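Local coordinates for protein endoglucanase (PDB 2FVG) that probably acts as a metal-dependent aminopeptidase of the M42 family, using two divalent metal cations per subunit, at residues 262-265 against 266-269. Numbering follows the deposited sequence.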
loop_
_atom_site.group_PDB
_atom_site.type_symbol
_atom_site.label_atom_id
_atom_site.label_comp_id
_atom_site.label_asym_id
_atom_site.label_seq_id
_atom_site.Cartn_x
_atom_site.Cartn_y
_atom_site.Cartn_z
ATOM N N ILE A 262 14.530 13.226 9.504
ATOM C CA ILE A 262 14.277 11.801 9.415
ATOM C C ILE A 262 15.585 11.008 9.552
ATOM O O ILE A 262 15.675 10.050 10.319
ATOM C CB ILE A 262 13.551 11.446 8.112
ATOM C CG1 ILE A 262 12.188 12.138 8.075
ATOM C CG2 ILE A 262 13.341 9.952 8.030
ATOM C CD1 ILE A 262 11.422 11.964 6.739
ATOM N N VAL A 263 16.604 11.434 8.827
ATOM C CA VAL A 263 17.911 10.786 8.880
ATOM C C VAL A 263 18.516 10.864 10.277
ATOM O O VAL A 263 19.014 9.866 10.798
ATOM C CB VAL A 263 18.890 11.427 7.870
ATOM C CG1 VAL A 263 20.343 11.053 8.198
ATOM C CG2 VAL A 263 18.513 11.041 6.477
ATOM N N ASP A 264 18.482 12.044 10.878
ATOM C CA ASP A 264 19.056 12.208 12.220
ATOM C C ASP A 264 18.290 11.372 13.253
ATOM O O ASP A 264 18.896 10.735 14.102
ATOM C CB ASP A 264 19.120 13.680 12.582
ATOM C CG ASP A 264 20.143 14.440 11.737
ATOM O OD1 ASP A 264 20.766 13.817 10.849
ATOM O OD2 ASP A 264 20.336 15.654 11.964
ATOM N N THR A 265 16.964 11.328 13.129
ATOM C CA THR A 265 16.104 10.533 14.016
ATOM C C THR A 265 16.501 9.066 13.940
ATOM O O THR A 265 16.581 8.372 14.957
ATOM C CB THR A 265 14.618 10.677 13.615
ATOM O OG1 THR A 265 14.214 12.043 13.759
ATOM C CG2 THR A 265 13.723 9.804 14.479
ATOM N N ALA A 266 16.737 8.594 12.725
ATOM C CA ALA A 266 17.188 7.230 12.491
ATOM C C ALA A 266 18.539 6.975 13.161
ATOM O O ALA A 266 18.676 6.027 13.943
ATOM C CB ALA A 266 17.285 6.971 11.019
ATOM N N LYS A 267 19.523 7.832 12.862
ATOM C CA LYS A 267 20.875 7.688 13.396
ATOM C C LYS A 267 20.922 7.755 14.911
ATOM O O LYS A 267 21.662 7.009 15.531
ATOM C CB LYS A 267 21.823 8.746 12.802
ATOM C CG LYS A 267 22.160 8.505 11.328
ATOM C CD LYS A 267 22.719 9.731 10.585
ATOM C CE LYS A 267 23.994 10.304 11.180
ATOM N NZ LYS A 267 24.466 11.468 10.370
ATOM N N ASN A 268 20.137 8.648 15.504
ATOM C CA ASN A 268 20.140 8.825 16.959
ATOM C C ASN A 268 19.347 7.746 17.682
ATOM O O ASN A 268 19.462 7.604 18.900
ATOM C CB ASN A 268 19.650 10.222 17.356
ATOM C CG ASN A 268 20.551 11.341 16.834
ATOM O OD1 ASN A 268 21.691 11.114 16.411
ATOM N ND2 ASN A 268 20.042 12.565 16.887
ATOM N N ASN A 269 18.549 6.984 16.939
ATOM C CA ASN A 269 17.806 5.894 17.554
ATOM C C ASN A 269 18.334 4.516 17.170
ATOM O O ASN A 269 17.718 3.499 17.492
ATOM C CB ASN A 269 16.302 6.003 17.287
ATOM C CG ASN A 269 15.669 7.150 18.024
ATOM O OD1 ASN A 269 15.103 6.967 19.098
ATOM N ND2 ASN A 269 15.808 8.351 17.486
#
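Three successive i+4 to i backbone hydrogen bonds, Ala266 N to Ile262 O, Lys267 N to Val263 O and Asn268 N to Asp264 O (2.8 Å), run through this part of helix 256-268. The bond from Asn269 N to Thr265 O is weak, its N-H...O angle being 124°. Asn269 ND2 makes up for it, meeting a lone pair of Thr265 O in the carbonyl plane at 2.6 Å; that oxygen lies nearly in the amide plane of Asn269, so the Thr265 carbonyl is gripped twice. With CG anti to its carbonyl carbon (chi1 -70°), Asn269 runs alongside Thr265, whose methyl CG2 lies 3.9 Å from ND2. A leucine here would probably lose the ND2 bond and leave the Thr265 carbonyl to the weak backbone bond. On roughly the far side of the helix, Lys267 lies beside Val263, its CD 3.6 Å from CG1; the chain bends at chi3 (59°) and NZ ends 4.4 Å from Asp264 OD1, too far for a salt bridge, while OD1 is hydrogen-bonded to Gln260. Thr265 and Asn269 pack on Val328 of helix 316-332, Ile262 and Val263 touch Ile245, and Ala266 meets Phe273, within the crossover from strand 244-245 to the parallel strand 274-275.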